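PDB 6D97: aldehyde dehydrogenase 12 from Zea mays, which oxidises L-glutamate gamma-semialdehyde to glutamate with NAD+ as the electron acceptor, the last step of proline catabolism in plants. Local coordinates for residues M86-K91 and G216-L221; F297-L302 and E453-M458; N459-A464 and S481-T486. All blocks are in the same frame, centred on the assembly; numbering follows the deposited sequence.

Contact 1: M86-K91 and G216-L221; sequences MESLSK and GNKPVL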
loop_
_atom_site.group_PDB
_atom_site.type_symbol
_atom_site.label_atom_id
_atom_site.label_comp_id
_atom_site.label_asym_id
_atom_site.label_seq_id
_atom_site.Cartn_x
_atom_site.Cartn_y
_atom_site.Cartn_z
ATOM N N MET A 86 -23.646 -12.611 27.550
ATOM C CA MET A 86 -24.057 -13.307 26.334
ATOM C C MET A 86 -25.093 -12.495 25.564
ATOM O O MET A 86 -24.977 -12.310 24.347
ATOM C CB MET A 86 -24.620 -14.684 26.682
ATOM C CG MET A 86 -23.604 -15.684 27.193
ATOM S SD MET A 86 -24.419 -17.049 28.042
ATOM C CE MET A 86 -25.579 -17.581 26.786
ATOM N N GLU A 87 -26.119 -12.003 26.265
ATOM C CA GLU A 87 -27.179 -11.247 25.603
ATOM C C GLU A 87 -26.637 -9.972 24.971
ATOM O O GLU A 87 -27.059 -9.585 23.875
ATOM C CB GLU A 87 -28.292 -10.919 26.596
ATOM N N SER A 88 -25.700 -9.306 25.646
ATOM C CA SER A 88 -25.139 -8.070 25.113
ATOM C C SER A 88 -24.320 -8.333 23.856
ATOM O O SER A 88 -24.385 -7.560 22.893
ATOM C CB SER A 88 -24.284 -7.386 26.178
ATOM O OG SER A 88 -23.846 -6.109 25.749
ATOM N N LEU A 89 -23.544 -9.419 23.847
ATOM C CA LEU A 89 -22.749 -9.745 22.668
ATOM C C LEU A 89 -23.639 -10.161 21.505
ATOM O O LEU A 89 -23.366 -9.811 20.351
ATOM C CB LEU A 89 -21.741 -10.846 22.996
ATOM C CG LEU A 89 -20.449 -10.442 23.704
ATOM C CD1 LEU A 89 -19.765 -11.672 24.281
ATOM C CD2 LEU A 89 -19.535 -9.731 22.727
ATOM N N SER A 90 -24.719 -10.893 21.791
ATOM C CA SER A 90 -25.605 -11.364 20.733
ATOM C C SER A 90 -26.304 -10.220 20.007
ATOM O O SER A 90 -26.829 -10.430 18.908
ATOM C CB SER A 90 -26.647 -12.328 21.307
ATOM O OG SER A 90 -27.725 -11.618 21.889
ATOM N N LYS A 91 -26.319 -9.018 20.590
ATOM C CA LYS A 91 -26.914 -7.870 19.913
ATOM C C LYS A 91 -26.070 -7.392 18.739
ATOM O O LYS A 91 -26.586 -6.681 17.870
ATOM C CB LYS A 91 -27.133 -6.726 20.905
ATOM C CG LYS A 91 -28.283 -6.980 21.863
ATOM C CD LYS A 91 -28.461 -5.866 22.878
ATOM C CE LYS A 91 -29.488 -6.276 23.921
ATOM N NZ LYS A 91 -30.040 -5.110 24.657
ATOM N N GLY A 216 -15.227 -2.059 13.859
ATOM C CA GLY A 216 -16.642 -2.335 13.866
ATOM C C GLY A 216 -17.094 -3.505 14.723
ATOM O O GLY A 216 -18.230 -3.966 14.549
ATOM N N ASN A 217 -16.256 -3.996 15.628
ATOM C CA ASN A 217 -16.634 -5.095 16.502
ATOM C C ASN A 217 -17.304 -4.568 17.768
ATOM O O ASN A 217 -17.222 -3.382 18.100
ATOM C CB ASN A 217 -15.412 -5.936 16.873
ATOM C CG ASN A 217 -14.632 -6.406 15.659
ATOM O OD1 ASN A 217 -15.024 -7.360 14.990
ATOM N ND2 ASN A 217 -13.521 -5.737 15.371
ATOM N N LYS A 218 -17.986 -5.472 18.471
ATOM C CA LYS A 218 -18.465 -5.192 19.820
ATOM C C LYS A 218 -17.719 -6.095 20.789
ATOM O O LYS A 218 -17.985 -7.307 20.833
ATOM C CB LYS A 218 -19.974 -5.400 19.946
ATOM C CG LYS A 218 -20.470 -5.286 21.377
ATOM C CD LYS A 218 -21.971 -5.157 21.465
ATOM C CE LYS A 218 -22.391 -4.990 22.918
ATOM N NZ LYS A 218 -23.852 -4.743 23.057
ATOM N N PRO A 219 -16.770 -5.569 21.553
ATOM C CA PRO A 219 -15.964 -6.419 22.429
ATOM C C PRO A 219 -16.501 -6.504 23.845
ATOM O O PRO A 219 -17.169 -5.602 24.355
ATOM C CB PRO A 219 -14.605 -5.707 22.415
ATOM C CG PRO A 219 -14.981 -4.263 22.324
ATOM C CD PRO A 219 -16.264 -4.188 21.516
ATOM N N VAL A 220 -16.195 -7.631 24.478
ATOM C CA VAL A 220 -16.257 -7.768 25.924
ATOM C C VAL A 220 -14.820 -7.837 26.418
ATOM O O VAL A 220 -14.016 -8.630 25.909
ATOM C CB VAL A 220 -17.079 -8.998 26.356
ATOM C CG1 VAL A 220 -16.502 -10.291 25.780
ATOM C CG2 VAL A 220 -17.167 -9.063 27.871
ATOM N N LEU A 221 -14.478 -6.963 27.357
ATOM C CA LEU A 221 -13.106 -6.801 27.813
ATOM C C LEU A 221 -12.954 -7.380 29.211
ATOM O O LEU A 221 -13.716 -7.034 30.120
ATOM C CB LEU A 221 -12.693 -5.328 27.804
ATOM C CG LEU A 221 -11.345 -5.048 28.469
ATOM C CD1 LEU A 221 -10.199 -5.711 27.719
ATOM C CD2 LEU A 221 -11.110 -3.559 28.587
HETATM O O HOH W 1 -24.402 -3.706 25.688
#

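Contact 2: F297-L302 and E453-M458; sequences FDWKIL and EACERM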
loop_
_atom_site.group_PDB
_atom_site.type_symbol
_atom_site.label_atom_id
_atom_site.label_comp_id
_atom_site.label_asym_id
_atom_site.label_seq_id
_atom_site.Cartn_x
_atom_site.Cartn_y
_atom_site.Cartn_z
ATOM N N PHE A 297 10.350 -15.999 25.770
ATOM C CA PHE A 297 11.687 -16.136 26.334
ATOM C C PHE A 297 12.627 -15.391 25.408
ATOM O O PHE A 297 13.152 -15.952 24.438
ATOM C CB PHE A 297 12.072 -17.616 26.504
ATOM C CG PHE A 297 13.293 -17.815 27.326
ATOM C CD1 PHE A 297 13.217 -17.878 28.703
ATOM C CD2 PHE A 297 14.530 -17.900 26.725
ATOM C CE1 PHE A 297 14.364 -18.034 29.468
ATOM C CE2 PHE A 297 15.675 -18.058 27.485
ATOM C CZ PHE A 297 15.591 -18.129 28.855
ATOM N N ASP A 298 12.871 -14.121 25.723
ATOM C CA ASP A 298 13.523 -13.178 24.810
ATOM C C ASP A 298 15.029 -13.128 25.049
ATOM O O ASP A 298 15.493 -13.121 26.199
ATOM C CB ASP A 298 12.891 -11.805 25.005
ATOM C CG ASP A 298 11.384 -11.900 25.170
ATOM O OD1 ASP A 298 10.736 -12.529 24.334
ATOM O OD2 ASP A 298 10.843 -11.317 26.113
ATOM N N TRP A 299 15.782 -13.133 23.958
ATOM C CA TRP A 299 17.225 -13.231 23.996
ATOM C C TRP A 299 17.856 -11.937 23.508
ATOM O O TRP A 299 17.263 -11.190 22.724
ATOM C CB TRP A 299 17.747 -14.419 23.150
ATOM C CG TRP A 299 17.149 -14.559 21.777
ATOM C CD1 TRP A 299 16.118 -15.379 21.408
ATOM C CD2 TRP A 299 17.565 -13.881 20.587
ATOM N NE1 TRP A 299 15.861 -15.240 20.064
ATOM C CE2 TRP A 299 16.735 -14.325 19.537
ATOM C CE3 TRP A 299 18.555 -12.934 20.309
ATOM C CZ2 TRP A 299 16.865 -13.855 18.234
ATOM C CZ3 TRP A 299 18.681 -12.465 19.020
ATOM C CH2 TRP A 299 17.840 -12.924 17.996
ATOM N N LYS A 300 19.066 -11.678 23.997
ATOM C CA LYS A 300 19.929 -10.623 23.491
ATOM C C LYS A 300 21.259 -11.254 23.124
ATOM O O LYS A 300 21.858 -11.967 23.938
ATOM C CB LYS A 300 20.133 -9.508 24.517
ATOM C CG LYS A 300 21.120 -8.446 24.073
ATOM C CD LYS A 300 21.194 -7.313 25.080
ATOM C CE LYS A 300 19.979 -6.401 24.979
ATOM N NZ LYS A 300 19.790 -5.581 26.209
ATOM N N ILE A 301 21.690 -11.026 21.890
ATOM C CA ILE A 301 22.986 -11.475 21.404
ATOM C C ILE A 301 23.888 -10.256 21.299
ATOM O O ILE A 301 23.512 -9.248 20.688
ATOM C CB ILE A 301 22.869 -12.184 20.044
ATOM C CG1 ILE A 301 22.029 -13.458 20.153
ATOM C CG2 ILE A 301 24.244 -12.511 19.506
ATOM C CD1 ILE A 301 21.734 -14.088 18.803
ATOM N N LEU A 302 25.066 -10.341 21.907
ATOM C CA LEU A 302 26.096 -9.328 21.732
ATOM C C LEU A 302 27.035 -9.772 20.619
ATOM O O LEU A 302 27.560 -10.892 20.650
ATOM C CB LEU A 302 26.882 -9.110 23.026
ATOM C CG LEU A 302 26.144 -8.802 24.332
ATOM C CD1 LEU A 302 27.157 -8.563 25.443
ATOM C CD2 LEU A 302 25.216 -7.607 24.193
ATOM N N GLU A 453 21.354 -22.087 17.033
ATOM C CA GLU A 453 20.646 -23.334 17.312
ATOM C C GLU A 453 19.785 -23.203 18.559
ATOM O O GLU A 453 18.632 -23.651 18.579
ATOM C CB GLU A 453 21.635 -24.489 17.472
ATOM C CG GLU A 453 20.969 -25.794 17.895
ATOM C CD GLU A 453 21.960 -26.866 18.321
ATOM O OE1 GLU A 453 23.110 -26.850 17.834
ATOM O OE2 GLU A 453 21.588 -27.722 19.153
ATOM N N ALA A 454 20.325 -22.583 19.612
ATOM C CA ALA A 454 19.555 -22.404 20.837
ATOM C C ALA A 454 18.332 -21.530 20.600
ATOM O O ALA A 454 17.253 -21.803 21.139
ATOM C CB ALA A 454 20.438 -21.806 21.932
ATOM N N CYS A 455 18.476 -20.475 19.793
ATOM C CA CYS A 455 17.334 -19.606 19.523
ATOM C C CYS A 455 16.281 -20.324 18.688
ATOM O O CYS A 455 15.077 -20.135 18.898
ATOM C CB CYS A 455 17.793 -18.324 18.825
ATOM S SG CYS A 455 18.851 -17.239 19.816
ATOM N N GLU A 456 16.711 -21.162 17.743
ATOM C CA GLU A 456 15.760 -21.902 16.920
ATOM C C GLU A 456 15.034 -22.973 17.727
ATOM O O GLU A 456 13.879 -23.296 17.430
ATOM C CB GLU A 456 16.486 -22.516 15.721
ATOM C CG GLU A 456 15.658 -23.478 14.882
ATOM C CD GLU A 456 14.663 -22.777 13.974
ATOM O OE1 GLU A 456 14.649 -21.526 13.948
ATOM O OE2 GLU A 456 13.896 -23.485 13.282
ATOM N N ARG A 457 15.678 -23.518 18.760
ATOM C CA ARG A 457 15.051 -24.557 19.567
ATOM C C ARG A 457 14.046 -24.011 20.574
ATOM O O ARG A 457 13.307 -24.802 21.170
ATOM C CB ARG A 457 16.124 -25.378 20.290
ATOM C CG ARG A 457 16.824 -26.392 19.395
ATOM C CD ARG A 457 18.096 -26.940 20.036
ATOM N NE ARG A 457 17.833 -27.718 21.245
ATOM C CZ ARG A 457 18.780 -28.182 22.054
ATOM N NH1 ARG A 457 20.057 -27.945 21.790
ATOM N NH2 ARG A 457 18.447 -28.881 23.132
ATOM N N MET A 458 13.992 -22.694 20.772
ATOM C CA MET A 458 13.017 -22.112 21.683
ATOM C C MET A 458 11.613 -22.214 21.097
ATOM O O MET A 458 11.427 -22.298 19.880
ATOM C CB MET A 458 13.359 -20.649 21.978
ATOM C CG MET A 458 14.648 -20.459 22.763
ATOM S SD MET A 458 15.235 -18.753 22.788
ATOM C CE MET A 458 16.864 -18.978 23.497
HETATM O O HOH W 2 14.217 -17.465 19.481
#

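Contact 3: N459-A464 and S481-T486; sequences NAHLTA and SVNGTT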
loop_
_atom_site.group_PDB
_atom_site.type_symbol
_atom_site.label_atom_id
_atom_site.label_comp_id
_atom_site.label_asym_id
_atom_site.label_seq_id
_atom_site.Cartn_x
_atom_site.Cartn_y
_atom_site.Cartn_z
ATOM N N ASN A 459 10.616 -22.204 21.982
ATOM C CA ASN A 459 9.217 -22.334 21.590
ATOM C C ASN A 459 8.492 -20.999 21.494
ATOM O O ASN A 459 7.322 -20.973 21.099
ATOM C CB ASN A 459 8.470 -23.238 22.576
ATOM C CG ASN A 459 8.943 -24.675 22.530
ATOM O OD1 ASN A 459 9.137 -25.250 21.456
ATOM N ND2 ASN A 459 9.129 -25.268 23.704
ATOM N N ALA A 460 9.146 -19.899 21.857
ATOM C CA ALA A 460 8.546 -18.574 21.815
ATOM C C ALA A 460 9.450 -17.642 21.028
ATOM O O ALA A 460 10.677 -17.700 21.152
ATOM C CB ALA A 460 8.312 -18.021 23.228
ATOM N N HIS A 461 8.836 -16.782 20.213
ATOM C CA HIS A 461 9.559 -15.866 19.335
ATOM C C HIS A 461 8.891 -14.491 19.420
ATOM O O HIS A 461 8.241 -14.029 18.482
ATOM C CB HIS A 461 9.596 -16.403 17.905
ATOM C CG HIS A 461 10.201 -17.767 17.792
ATOM N ND1 HIS A 461 11.518 -18.023 18.104
ATOM C CD2 HIS A 461 9.667 -18.953 17.418
ATOM C CE1 HIS A 461 11.771 -19.306 17.920
ATOM N NE2 HIS A 461 10.665 -19.892 17.501
ATOM N N LEU A 462 9.067 -13.837 20.568
ATOM C CA LEU A 462 8.477 -12.527 20.797
ATOM C C LEU A 462 9.487 -11.428 20.487
ATOM O O LEU A 462 9.562 -10.958 19.349
ATOM C CB LEU A 462 7.969 -12.419 22.237
ATOM C CG LEU A 462 7.066 -11.235 22.584
ATOM C CD1 LEU A 462 6.119 -10.910 21.443
ATOM C CD2 LEU A 462 6.274 -11.551 23.836
ATOM N N THR A 463 10.269 -11.012 21.478
ATOM C CA THR A 463 11.259 -9.968 21.268
ATOM C C THR A 463 12.667 -10.542 21.311
ATOM O O THR A 463 12.903 -11.658 21.782
ATOM C CB THR A 463 11.124 -8.844 22.298
ATOM O OG1 THR A 463 11.431 -9.344 23.604
ATOM C CG2 THR A 463 9.716 -8.292 22.294
ATOM N N ALA A 464 13.601 -9.755 20.789
ATOM C CA ALA A 464 14.998 -10.147 20.673
ATOM C C ALA A 464 15.810 -8.903 20.353
ATOM O O ALA A 464 15.290 -7.923 19.814
ATOM C CB ALA A 464 15.201 -11.212 19.595
ATOM N N SER A 481 16.776 -16.175 12.262
ATOM C CA SER A 481 16.009 -16.035 13.493
ATOM C C SER A 481 14.576 -15.676 13.108
ATOM O O SER A 481 14.272 -15.450 11.932
ATOM C CB SER A 481 16.638 -14.997 14.428
ATOM O OG SER A 481 16.690 -13.716 13.822
ATOM N N VAL A 482 13.694 -15.600 14.109
ATOM C CA VAL A 482 12.255 -15.518 13.860
ATOM C C VAL A 482 11.588 -14.358 14.601
ATOM O O VAL A 482 10.661 -13.735 14.068
ATOM C CB VAL A 482 11.575 -16.854 14.229
ATOM C CG1 VAL A 482 10.057 -16.735 14.178
ATOM C CG2 VAL A 482 12.044 -17.972 13.310
ATOM N N ASN A 483 12.075 -14.046 15.810
ATOM C CA ASN A 483 11.307 -13.300 16.814
ATOM C C ASN A 483 10.605 -12.071 16.242
ATOM O O ASN A 483 11.204 -11.278 15.514
ATOM C CB ASN A 483 12.225 -12.893 17.964
ATOM C CG ASN A 483 12.582 -14.059 18.852
ATOM O OD1 ASN A 483 12.673 -15.201 18.396
ATOM N ND2 ASN A 483 12.768 -13.783 20.133
ATOM N N GLY A 484 9.323 -11.924 16.590
ATOM C CA GLY A 484 8.458 -11.010 15.856
ATOM C C GLY A 484 8.776 -9.546 16.071
ATOM O O GLY A 484 8.348 -8.692 15.289
ATOM N N THR A 485 9.515 -9.229 17.131
ATOM C CA THR A 485 9.894 -7.847 17.431
ATOM C C THR A 485 11.375 -7.852 17.797
ATOM O O THR A 485 11.740 -7.916 18.974
ATOM C CB THR A 485 9.046 -7.252 18.539
ATOM O OG1 THR A 485 7.665 -7.551 18.302
ATOM C CG2 THR A 485 9.232 -5.750 18.562
ATOM N N THR A 486 12.223 -7.765 16.779
ATOM C CA THR A 486 13.663 -7.878 16.937
ATOM C C THR A 486 14.316 -6.524 16.700
ATOM O O THR A 486 14.059 -5.874 15.682
ATOM C CB THR A 486 14.232 -8.914 15.967
ATOM O OG1 THR A 486 13.620 -10.185 16.219
ATOM C CG2 THR A 486 15.735 -9.033 16.152
HETATM O O HOH W 3 12.691 -16.225 21.757
#

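Contact 1: M86-K91 and G216-L221
Lys-218 swings its CG to the far side from the backbone N (chi1 173°) and stays extended to NZ, while a chi1 of -173° turns Ser-88 OG to meet it. Lys-218 NZ donates to Ser-88 O at 2.9 Å, approaching from above the carbonyl plane, and to Ser-88 OG at 3.0 Å. A water that accepts from Lys-218 NZ and donates to Ser-88 OG closes a small polar cluster. Ser-88 OG also hydrogen-bonds the carboxylate of Asp-249, whose negative charge probably steadies the buried ammonium close by. Next to this cluster, Leu-89 lays CD2 against the backbone carbonyl oxygen of Lys-218, 3.4 Å from that O. The apolar contact is made by Leu-89 CD1, which meets Val-220 CG1 at 3.8 Å, the two side chains crossing at about a right angle. Ala-265 of helix 255-265 also packs on Leu-89. The axes of 86-90 and 218-221 run roughly antiparallel, at 156°. Strand 218-223 lies between strands 191-196 and 249-251, and the arrangement is that of a helix packed against the parallel, Rossmann-type sheet of the NAD-binding domain in aldehyde dehydrogenases.

Contact 2: F297-L302 and E453-M458
Trp-299 lays one face of its indole under the thiol of Cys-455, whose SG stands 3.5 Å from the centroid of the five-membered ring and only 3° off the ring normal. This is a sulfur-aromatic contact made almost straight down onto the pyrrole part. The CB of Cys-455 follows over the same ring as a CH-pi contact, nearest to NE1. A chi1 of 46° sets CG of Trp-299 between its backbone N and carbonyl carbon, and from there the indole meets the helix with its pyrrole part. Ile-301 CD1 reaches the same sulfur more loosely, at 4.4 Å.

Met-458, just past the end of the helix, brings its thioether to two rings in different ways. Its SD lies near the plane of the Phe-297 ring, at the edge, 4.1 Å from CD2, a Met-aromatic contact; CE touches that same ring carbon. Toward Trp-299 the sulfur comes in obliquely, 3.8 Å from CD1. No direct hydrogen bond joins the two segments, but a water in the indole plane accepts from Trp-299 NE1 at 2.8 Å and lies 2.9 Å from Cys-455 O, linking the ring to the helix backbone.

All five touching residues are buried. Helix 448-457 packs on the side of strand 298-302 toward which Phe-297, Trp-299 and Ile-301 point. The strand runs between strands 331-337 and 463-467 of the mixed sheet; Trp-299 also touches Val-333 and Phe-335 on the first neighbour and Ala-464 on the second, while Lys-300 reaches helix 309-321 and forms a salt bridge with Asp-319.

Contact 3: N459-A464 and S481-T486
Asn-483 and His-461 meet in the tight part of this contact, where the two chains come within 4.0 Å between their CA atoms. Asn-483 turns its amide toward the other chain with CG anti to its own carbonyl carbon (chi1 -74°). His-461 ND1 donates to Asn-483 OD1 at 3.1 Å; the oxygen lies in the imidazole plane, and ring and amide planes are turned 63° apart. The other end of the amide, ND2, donates at 2.7 Å to Thr-463 O, which lies in the amide plane although the nitrogen stands above the carbonyl plane. With both ends engaged, the amide is fixed in its rotation, and ND2 also donates to a water 2.6 Å from Ala-460 O. Replacing Asn-483 by an alanine removes the amide, and Thr-463 O and His-461 ND1 would probably be left without these mates, with a gap opened beside the CB of Ala-464. Backbone bonds run from the loops ahead of the strands (Gly-484 N to His-461 O, Thr-485 N to Leu-462 O) into the parallel pairing of Thr-463 with Thr-485 and Ala-464 with Thr-486. Strands 463-467 and 485-488 are linked through helix 471-479 as a beta-alpha-beta crossover, with the right hand usual for such units.

The rim at Ala-460 and His-461 is less enclosed: both are partly exposed, and Val-482 covers one face of the imidazole, its CB 4.1 Å from the ring centroid. His-461 NE2 hydrogen-bonds Lys-94 of the second subunit, whose Arg-528 binds Ser-481, Asn-483 O and Thr-486.

Overall arrangement
Contacts 2 and 3 share one mixed sheet and lie with centres about 8 Å apart, whereas contact 1 is in the NAD-binding sheet on the opposite side of the chain's centre, about 40 Å from contact 2 and 33 Å from contact 3, centre to centre. Trp-299 NE1 packs 3.4 Å from Asn-483 ND2, joining the neighbouring pair. Asp-298 OD1 probably accepts a hydrogen bond from Thr-463 N. Both contacts also touch the second subunit. The side chain of Val-220 in contact 1 is about 6 Å from that of NAD-binding Lys-222. Bound NAD lies about 10 Å from the side chain of Val-220, about 14 Å from that of Phe-297 and about 11 Å from that of Leu-462.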